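Local structure of molybdopterin adenylyltransferase (Helicobacter pylori, 4XCW) at residues D51-I56 and P87-K92; E43-I48 and Y67-V72; A147-I152 and M164-K169. The protein probably catalyses adenylylation of molybdopterin with ATP, the step that prepares this pterin for metal insertion in molybdenum cofactor biosynthesis. All blocks are in the same frame, centred on the assembly; numbering follows the deposited sequence.

Contact 1 (D51-I56 and P87-K92)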
loop_
_atom_site.group_PDB
_atom_site.type_symbol
_atom_site.label_atom_id
_atom_site.label_comp_id
_atom_site.label_asym_id
_atom_site.label_seq_id
_atom_site.Cartn_x
_atom_site.Cartn_y
_atom_site.Cartn_z
ATOM N N ASP B 51 3.927 22.559 11.658
ATOM C CA ASP B 51 4.055 21.691 10.488
ATOM C C ASP B 51 5.453 21.757 9.887
ATOM O O ASP B 51 5.608 22.021 8.693
ATOM C CB ASP B 51 3.027 22.071 9.418
ATOM C CG ASP B 51 1.647 21.537 9.720
ATOM O OD1 ASP B 51 1.532 20.343 10.071
ATOM O OD2 ASP B 51 0.674 22.308 9.596
ATOM N N GLU B 52 6.466 21.542 10.722
ATOM C CA GLU B 52 7.851 21.503 10.265
ATOM C C GLU B 52 8.374 20.097 10.487
ATOM O O GLU B 52 8.283 19.568 11.596
ATOM C CB GLU B 52 8.720 22.525 11.006
ATOM C CG GLU B 52 8.173 23.938 11.014
ATOM C CD GLU B 52 8.265 24.612 9.658
ATOM O OE1 GLU B 52 9.032 24.128 8.800
ATOM O OE2 GLU B 52 7.571 25.630 9.451
ATOM N N ARG B 53 8.909 19.488 9.434
ATOM C CA ARG B 53 9.267 18.073 9.486
ATOM C C ARG B 53 10.219 17.736 10.630
ATOM O O ARG B 53 9.965 16.800 11.392
ATOM C CB ARG B 53 9.885 17.617 8.161
ATOM C CG ARG B 53 10.109 16.108 8.093
ATOM C CD ARG B 53 10.812 15.694 6.812
ATOM N NE ARG B 53 12.073 16.407 6.630
ATOM C CZ ARG B 53 13.258 15.945 7.013
ATOM N NH1 ARG B 53 13.356 14.761 7.603
ATOM N NH2 ARG B 53 14.350 16.669 6.806
ATOM N N ASP B 54 11.309 18.486 10.764
ATOM C CA ASP B 54 12.298 18.129 11.777
ATOM C C ASP B 54 11.721 18.253 13.189
ATOM O O ASP B 54 12.050 17.460 14.073
ATOM C CB ASP B 54 13.561 18.981 11.648
ATOM C CG ASP B 54 14.703 18.446 12.493
ATOM O OD1 ASP B 54 14.976 17.224 12.423
ATOM O OD2 ASP B 54 15.309 19.238 13.245
ATOM N N LEU B 55 10.848 19.234 13.394
ATOM C CA LEU B 55 10.221 19.416 14.697
ATOM C C LEU B 55 9.300 18.252 15.035
ATOM O O LEU B 55 9.258 17.786 16.175
ATOM C CB LEU B 55 9.441 20.732 14.740
ATOM C CG LEU B 55 10.277 21.994 14.944
ATOM C CD1 LEU B 55 9.383 23.222 15.033
ATOM C CD2 LEU B 55 11.140 21.852 16.188
ATOM N N ILE B 56 8.555 17.773 14.048
ATOM C CA ILE B 56 7.688 16.625 14.280
ATOM C C ILE B 56 8.513 15.364 14.547
ATOM O O ILE B 56 8.184 14.574 15.432
ATOM C CB ILE B 56 6.742 16.401 13.098
ATOM C CG1 ILE B 56 5.836 17.625 12.938
ATOM C CG2 ILE B 56 5.919 15.128 13.298
ATOM C CD1 ILE B 56 4.598 17.375 12.108
ATOM N N PRO B 87 3.125 12.222 7.797
ATOM C CA PRO B 87 3.538 10.859 7.439
ATOM C C PRO B 87 5.028 10.752 7.096
ATOM O O PRO B 87 5.645 9.760 7.456
ATOM C CB PRO B 87 2.671 10.534 6.208
ATOM C CG PRO B 87 1.477 11.442 6.329
ATOM C CD PRO B 87 2.030 12.705 6.928
ATOM N N GLU B 88 5.588 11.743 6.403
ATOM C CA GLU B 88 7.026 11.740 6.113
ATOM C C GLU B 88 7.878 11.691 7.381
ATOM O O GLU B 88 8.879 10.972 7.445
ATOM C CB GLU B 88 7.424 12.976 5.309
ATOM C CG GLU B 88 7.057 12.909 3.849
ATOM C CD GLU B 88 5.725 13.567 3.539
ATOM O OE1 GLU B 88 4.799 13.512 4.384
ATOM O OE2 GLU B 88 5.607 14.145 2.438
ATOM N N ALA B 89 7.498 12.491 8.372
ATOM C CA ALA B 89 8.222 12.524 9.633
ATOM C C ALA B 89 8.087 11.184 10.339
ATOM O O ALA B 89 9.036 10.688 10.930
ATOM C CB ALA B 89 7.713 13.650 10.512
ATOM N N THR B 90 6.900 10.595 10.259
ATOM C CA THR B 90 6.644 9.306 10.884
ATOM C C THR B 90 7.513 8.221 10.257
ATOM O O THR B 90 8.121 7.414 10.962
ATOM C CB THR B 90 5.150 8.939 10.767
ATOM O OG1 THR B 90 4.377 9.998 11.346
ATOM C CG2 THR B 90 4.843 7.630 11.495
ATOM N N LYS B 91 7.599 8.224 8.931
ATOM C CA LYS B 91 8.401 7.225 8.227
ATOM C C LYS B 91 9.878 7.364 8.560
ATOM O O LYS B 91 10.621 6.374 8.644
ATOM C CB LYS B 91 8.187 7.340 6.714
ATOM C CG LYS B 91 8.901 6.262 5.913
ATOM C CD LYS B 91 8.998 6.628 4.438
ATOM C CE LYS B 91 7.621 6.849 3.823
ATOM N NZ LYS B 91 7.711 7.158 2.367
ATOM N N LYS B 92 10.311 8.603 8.762
ATOM C CA LYS B 92 11.717 8.871 9.030
ATOM C C LYS B 92 12.152 8.301 10.390
ATOM O O LYS B 92 13.272 7.799 10.535
ATOM C CB LYS B 92 11.982 10.381 8.960
ATOM C CG LYS B 92 13.411 10.785 9.291
ATOM C CD LYS B 92 14.415 10.057 8.411
ATOM C CE LYS B 92 15.835 10.254 8.918
ATOM N NZ LYS B 92 16.803 9.356 8.228
#
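Arg53 NH1 is gripped by a salt bridge to Glu57 OE2, one turn further along its own helix, and the same nitrogen lies 4.3 Å from Lys92 CG. That methylene sits at the edge of the guanidinium, near its plane, so Lys92 offers aliphatic chain and not its charge. NZ of Lys92 stays 6.4 Å from NH1 of Arg53, and Glu57, which the Lys92 side chain also touches, would be expected to soften the like-charge proximity. The Arg53 chain first runs out extended, then bends at chi3 (55°), which brings NH1 round to the Lys92 methylene. Below this solvent-facing layer the contact is apolar and centred on one methyl group. Ala89 CB meets Ile56 CG2 at 3.6 Å and Ile56 CB at 3.9 Å, so the beta-branch, and not the CG1 arm, does the touching. The Arg53 backbone O lies 4.0 Å from the same Ala89 CB. With so small a side chain at this point, the CA atoms of Arg53 and Ala89 come within 5.6 Å of each other. The approach occurs at the first turn of helix 53-66, whose N-cap is Glu52; Ile56 N donates to Glu52 O at 3.1 Å. On the other helix, Glu88 turns its carboxylate to Arg120, with which OE1 forms a salt bridge, and Glu88 also packs on Lys96 of the second subunit. The first turn of helix 53-66 thus packs against helix 86-93, and Thr90 reaches Leu60 further along. Beneath, Ile56 rests on Leu11 and Ala13 of strand 6-13 and Val49 of strand 42-49, which seats the first turn of helix 53-66 on the central sheet.

Contact 2 (E43-I48 and Y67-V72)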
loop_
_atom_site.group_PDB
_atom_site.type_symbol
_atom_site.label_atom_id
_atom_site.label_comp_id
_atom_site.label_asym_id
_atom_site.label_seq_id
_atom_site.Cartn_x
_atom_site.Cartn_y
_atom_site.Cartn_z
ATOM N N GLU B 43 -0.850 7.588 31.302
ATOM C CA GLU B 43 -0.174 8.874 31.350
ATOM C C GLU B 43 -0.034 9.392 29.932
ATOM O O GLU B 43 0.573 8.744 29.079
ATOM C CB GLU B 43 1.192 8.766 32.039
ATOM C CG GLU B 43 1.101 8.357 33.504
ATOM C CD GLU B 43 2.353 8.691 34.299
ATOM O OE1 GLU B 43 3.225 9.412 33.768
ATOM O OE2 GLU B 43 2.458 8.233 35.458
ATOM N N PHE B 44 -0.624 10.556 29.680
ATOM C CA PHE B 44 -0.621 11.138 28.350
ATOM C C PHE B 44 0.458 12.202 28.191
ATOM O O PHE B 44 0.630 13.065 29.052
ATOM C CB PHE B 44 -1.992 11.735 28.030
ATOM C CG PHE B 44 -3.055 10.704 27.771
ATOM C CD1 PHE B 44 -3.141 10.080 26.540
ATOM C CD2 PHE B 44 -3.973 10.369 28.753
ATOM C CE1 PHE B 44 -4.120 9.133 26.295
ATOM C CE2 PHE B 44 -4.954 9.425 28.509
ATOM C CZ PHE B 44 -5.025 8.807 27.279
ATOM N N HIS B 45 1.180 12.129 27.079
ATOM C CA HIS B 45 2.218 13.100 26.766
ATOM C C HIS B 45 1.809 13.887 25.534
ATOM O O HIS B 45 2.013 13.434 24.410
ATOM C CB HIS B 45 3.557 12.400 26.537
ATOM C CG HIS B 45 4.012 11.590 27.708
ATOM N ND1 HIS B 45 4.736 12.128 28.751
ATOM C CD2 HIS B 45 3.836 10.282 28.010
ATOM C CE1 HIS B 45 4.990 11.185 29.639
ATOM N NE2 HIS B 45 4.456 10.055 29.214
ATOM N N TYR B 46 1.230 15.061 25.757
ATOM C CA TYR B 46 0.629 15.838 24.681
ATOM C C TYR B 46 1.508 17.013 24.280
ATOM O O TYR B 46 2.040 17.717 25.134
ATOM C CB TYR B 46 -0.753 16.338 25.107
ATOM C CG TYR B 46 -1.402 17.305 24.138
ATOM C CD1 TYR B 46 -1.919 16.863 22.925
ATOM C CD2 TYR B 46 -1.516 18.657 24.444
ATOM C CE1 TYR B 46 -2.523 17.740 22.041
ATOM C CE2 TYR B 46 -2.121 19.542 23.566
ATOM C CZ TYR B 46 -2.621 19.076 22.365
ATOM O OH TYR B 46 -3.225 19.946 21.487
ATOM N N GLU B 47 1.658 17.215 22.975
ATOM C CA GLU B 47 2.433 18.330 22.450
ATOM C C GLU B 47 1.814 18.857 21.169
ATOM O O GLU B 47 1.365 18.080 20.327
ATOM C CB GLU B 47 3.881 17.917 22.178
ATOM C CG GLU B 47 4.747 17.802 23.411
ATOM C CD GLU B 47 6.219 17.669 23.072
ATOM O OE1 GLU B 47 7.036 17.599 24.013
ATOM O OE2 GLU B 47 6.556 17.638 21.868
ATOM N N ILE B 48 1.790 20.176 21.035
ATOM C CA ILE B 48 1.409 20.820 19.789
ATOM C C ILE B 48 2.680 21.223 19.061
ATOM O O ILE B 48 3.518 21.929 19.616
ATOM C CB ILE B 48 0.527 22.062 20.020
ATOM C CG1 ILE B 48 -0.645 21.723 20.939
ATOM C CG2 ILE B 48 0.029 22.622 18.692
ATOM C CD1 ILE B 48 -1.606 22.881 21.158
ATOM N N TYR B 67 10.087 9.689 26.848
ATOM C CA TYR B 67 8.859 9.470 27.612
ATOM C C TYR B 67 8.454 7.999 27.643
ATOM O O TYR B 67 7.534 7.623 28.372
ATOM C CB TYR B 67 7.704 10.302 27.040
ATOM C CG TYR B 67 7.929 11.801 27.039
ATOM C CD1 TYR B 67 8.840 12.395 27.905
ATOM C CD2 TYR B 67 7.216 12.625 26.174
ATOM C CE1 TYR B 67 9.040 13.768 27.900
ATOM C CE2 TYR B 67 7.411 13.997 26.166
ATOM C CZ TYR B 67 8.322 14.560 27.025
ATOM O OH TYR B 67 8.509 15.924 27.008
ATOM N N GLN B 68 9.138 7.181 26.842
ATOM C CA GLN B 68 8.889 5.742 26.779
ATOM C C GLN B 68 7.431 5.393 26.475
ATOM O O GLN B 68 6.870 4.476 27.075
ATOM C CB GLN B 68 9.306 5.071 28.091
ATOM C CG GLN B 68 10.790 5.155 28.397
ATOM C CD GLN B 68 11.201 4.204 29.504
ATOM O OE1 GLN B 68 12.109 3.391 29.332
ATOM N NE2 GLN B 68 10.528 4.295 30.646
ATOM N N CYS B 69 6.819 6.118 25.546
ATOM C CA CYS B 69 5.438 5.835 25.166
ATOM C C CYS B 69 5.327 4.507 24.428
ATOM O O CYS B 69 6.070 4.256 23.486
ATOM C CB CYS B 69 4.885 6.954 24.287
ATOM S SG CYS B 69 4.741 8.525 25.142
ATOM N N ASP B 70 4.394 3.660 24.855
ATOM C CA ASP B 70 4.102 2.413 24.154
ATOM C C ASP B 70 3.350 2.694 22.857
ATOM O O ASP B 70 3.474 1.964 21.872
ATOM C CB ASP B 70 3.272 1.479 25.038
ATOM C CG ASP B 70 3.881 1.287 26.413
ATOM O OD1 ASP B 70 4.860 0.527 26.522
ATOM O OD2 ASP B 70 3.379 1.894 27.385
ATOM N N LEU B 71 2.561 3.757 22.886
ATOM C CA LEU B 71 1.733 4.165 21.758
ATOM C C LEU B 71 1.849 5.663 21.567
ATOM O O LEU B 71 1.708 6.428 22.516
ATOM C CB LEU B 71 0.269 3.784 21.986
ATOM C CG LEU B 71 -0.731 4.290 20.950
ATOM C CD1 LEU B 71 -0.561 3.559 19.626
ATOM C CD2 LEU B 71 -2.156 4.137 21.473
ATOM N N VAL B 72 2.118 6.077 20.336
ATOM C CA VAL B 72 2.177 7.491 20.008
ATOM C C VAL B 72 1.239 7.738 18.839
ATOM O O VAL B 72 1.325 7.063 17.815
ATOM C CB VAL B 72 3.610 7.943 19.656
ATOM C CG1 VAL B 72 3.615 9.412 19.235
ATOM C CG2 VAL B 72 4.547 7.711 20.831
#
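With CG anti to the carbonyl carbon (chi1 -58°), His45 raises its imidazole from strand 42-49 toward Tyr67, whose own CG takes the same setting and places its ring nearly parallel to the imidazole but displaced. The planes lie 16° apart and the centroids 4.6 Å, but the rings are slid so far that they barely overlap. What covers the imidazole is chiefly Tyr67 CB, 3.8 Å from the ring centroid and only 3° off the normal: a CH-pi contact over the face. In the small overlap that remains, His45 ND1 lies over the face of the Tyr67 ring, 3.6 Å from CD2. Cys69 SG approaches the imidazole obliquely, 3.5 Å from His45 CD2. NE2 of His45 is hydrogen-bonded to His7 ND1, which should fix the rotation of the ring. Farther along the strand, the extended Glu47 side chain brings OE1 to the edge of the Tyr67 ring, 3.7 Å from OH, too far to count as a bond; the carboxylate is held instead by Ser59 and by a salt bridge to Lys62, both on helix 53-66. The arrangement joins an edge strand to the turn leaving that helix. It is characteristic of a beta-alpha-beta crossover in a layered alpha/beta fold: parallel strands 42-49 and 71-75, linked by helix 53-66, flank strand 6-13 in the sheet.

Contact 3 (A147-I152 and M164-K169); sequences AVFPAI and MQVNEK
A Met-aromatic contact packs the C-terminal tail against the 3-10 turn between helices 138-148 and 152-158: Met164 SD lies 5.4 Å from the centroid of the Phe149 ring. The sulfur stands 57° off the ring normal, so the approach is oblique, and its nearest ring atom is Phe149 CZ at 4.5 Å. Met164 is extended beyond CG, which carries SD and CE as far as Ile152. There the CG2 branch receives both, at 3.9 Å from SD and 4.0 Å from CE. Two residues along, Val166 CG2 touches Phe149 CE2 at 4.4 Å, again obliquely, so Met164 and Val166 meet neighbouring atoms of one ring, which also meets the ring of Tyr37. The 3-10 turn leading from Phe149 to Ile152 is braced by backbone bonds, among them Ile152 N to Phe149 O at 2.8 Å. Past Val166 the tail bends in an Asx turn, where Asn167 OD1 accepts from Lys169 N at 3.2 Å, a bent bond (136° at the hydrogen) with the donor tilted 22° from the carbonyl plane. Backbone bonds of Gln165 to Leu39 and Asn167 to Tyr37 hold the tail beside the end of helix 25-37, while Pro150 and Ala151 pack on Pro114 of the third subunit. Ile152 also rests on Leu130 and Ile132 of strand 129-134, so the Met-aromatic seam joins tail, helix end and sheet of the alpha/beta fold.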
loop_
_atom_site.group_PDB
_atom_site.type_symbol
_atom_site.label_atom_id
_atom_site.label_comp_id
_atom_site.label_asym_id
_atom_site.label_seq_id
_atom_site.Cartn_x
_atom_site.Cartn_y
_atom_site.Cartn_z
ATOM N N ALA B 147 -11.674 1.240 14.683
ATOM C CA ALA B 147 -11.296 0.286 13.654
ATOM C C ALA B 147 -9.937 -0.355 13.910
ATOM O O ALA B 147 -9.776 -1.556 13.697
ATOM C CB ALA B 147 -11.293 0.959 12.295
ATOM N N VAL B 148 -8.961 0.438 14.348
ATOM C CA VAL B 148 -7.587 -0.064 14.429
ATOM C C VAL B 148 -7.181 -0.556 15.812
ATOM O O VAL B 148 -6.272 -1.377 15.925
ATOM C CB VAL B 148 -6.548 1.000 13.987
ATOM C CG1 VAL B 148 -6.830 1.467 12.567
ATOM C CG2 VAL B 148 -6.505 2.171 14.958
ATOM N N PHE B 149 -7.841 -0.074 16.860
ATOM C CA PHE B 149 -7.424 -0.453 18.208
ATOM C C PHE B 149 -7.436 -1.965 18.511
ATOM O O PHE B 149 -6.582 -2.428 19.268
ATOM C CB PHE B 149 -8.263 0.253 19.271
ATOM C CG PHE B 149 -7.719 0.071 20.662
ATOM C CD1 PHE B 149 -6.672 0.853 21.112
ATOM C CD2 PHE B 149 -8.230 -0.904 21.501
ATOM C CE1 PHE B 149 -6.155 0.680 22.382
ATOM C CE2 PHE B 149 -7.716 -1.083 22.772
ATOM C CZ PHE B 149 -6.678 -0.286 23.210
ATOM N N PRO B 150 -8.394 -2.737 17.946
ATOM C CA PRO B 150 -8.351 -4.170 18.271
ATOM C C PRO B 150 -7.035 -4.881 17.932
ATOM O O PRO B 150 -6.812 -5.978 18.436
ATOM C CB PRO B 150 -9.500 -4.740 17.438
ATOM C CG PRO B 150 -10.498 -3.629 17.417
ATOM C CD PRO B 150 -9.658 -2.384 17.265
ATOM N N ALA B 151 -6.175 -4.262 17.127
ATOM C CA ALA B 151 -4.895 -4.867 16.772
ATOM C C ALA B 151 -3.741 -4.282 17.580
ATOM O O ALA B 151 -2.612 -4.766 17.506
ATOM C CB ALA B 151 -4.622 -4.698 15.272
ATOM N N ILE B 152 -4.019 -3.246 18.360
ATOM C CA ILE B 152 -2.943 -2.484 19.002
ATOM C C ILE B 152 -2.306 -3.183 20.228
ATOM O O ILE B 152 -1.074 -3.265 20.314
ATOM C CB ILE B 152 -3.444 -1.070 19.391
ATOM C CG1 ILE B 152 -3.634 -0.232 18.125
ATOM C CG2 ILE B 152 -2.463 -0.367 20.314
ATOM C CD1 ILE B 152 -4.072 1.193 18.391
ATOM N N MET B 164 -1.109 -3.750 27.679
ATOM C CA MET B 164 -2.419 -3.121 27.695
ATOM C C MET B 164 -3.505 -4.085 28.132
ATOM O O MET B 164 -3.578 -5.214 27.644
ATOM C CB MET B 164 -2.761 -2.578 26.315
ATOM C CG MET B 164 -1.992 -1.349 25.920
ATOM S SD MET B 164 -2.365 -0.938 24.212
ATOM C CE MET B 164 -1.485 0.611 24.067
ATOM N N GLN B 165 -4.356 -3.624 29.041
ATOM C CA GLN B 165 -5.513 -4.393 29.463
ATOM C C GLN B 165 -6.781 -3.678 29.020
ATOM O O GLN B 165 -7.097 -2.576 29.471
ATOM C CB GLN B 165 -5.490 -4.616 30.969
ATOM C CG GLN B 165 -4.154 -5.150 31.441
ATOM C CD GLN B 165 -4.279 -6.130 32.581
ATOM O OE1 GLN B 165 -5.378 -6.568 32.923
ATOM N NE2 GLN B 165 -3.149 -6.487 33.175
ATOM N N VAL B 166 -7.493 -4.328 28.112
ATOM C CA VAL B 166 -8.620 -3.737 27.409
ATOM C C VAL B 166 -9.887 -3.657 28.255
ATOM O O VAL B 166 -10.202 -4.578 29.002
ATOM C CB VAL B 166 -8.901 -4.550 26.142
ATOM C CG1 VAL B 166 -10.020 -3.938 25.341
ATOM C CG2 VAL B 166 -7.633 -4.622 25.322
ATOM N N ASN B 167 -10.594 -2.534 28.144
ATOM C CA ASN B 167 -11.931 -2.409 28.704
ATOM C C ASN B 167 -12.917 -3.007 27.705
ATOM O O ASN B 167 -13.333 -2.350 26.753
ATOM C CB ASN B 167 -12.273 -0.946 29.008
ATOM C CG ASN B 167 -13.557 -0.796 29.815
ATOM O OD1 ASN B 167 -14.431 -1.661 29.785
ATOM N ND2 ASN B 167 -13.674 0.312 30.540
ATOM N N GLU B 168 -13.274 -4.264 27.928
ATOM C CA GLU B 168 -14.034 -5.030 26.951
ATOM C C GLU B 168 -15.487 -4.565 26.865
ATOM O O GLU B 168 -16.214 -4.933 25.944
ATOM C CB GLU B 168 -13.946 -6.517 27.294
ATOM C CG GLU B 168 -12.499 -6.989 27.349
ATOM C CD GLU B 168 -12.356 -8.475 27.575
ATOM O OE1 GLU B 168 -13.374 -9.142 27.838
ATOM O OE2 GLU B 168 -11.214 -8.974 27.489
ATOM N N LYS B 169 -15.894 -3.742 27.823
ATOM C CA LYS B 169 -17.182 -3.071 27.757
ATOM C C LYS B 169 -17.224 -2.103 26.572
ATOM O O LYS B 169 -18.291 -1.792 26.046
ATOM C CB LYS B 169 -17.460 -2.326 29.065
ATOM C CG LYS B 169 -18.830 -1.690 29.138
ATOM C CD LYS B 169 -19.908 -2.743 28.998
ATOM C CE LYS B 169 -21.279 -2.115 28.881
ATOM N NZ LYS B 169 -21.674 -1.354 30.099
#

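How the contacts relate
From the N terminus, contact 2 opens on strand 42-49, and the first segment of contact 1, 51-56, follows almost at once. Residues 67-72 then close contact 2 after helix 53-66, and 87-92 close contact 1 later, so the two loops cross: contact 2 ties the edge strand to the far end of the helix, and contact 1 ties the near end to helix 86-93. Their centres are 16 Å apart. Contact 3 comes afterwards in series, closing the short loop around helix 152-158. It touches contact 2 where Leu71 CB lies 4.2 Å from Met164 CE, but its centre is 27 Å from that of contact 1, across the chain's middle.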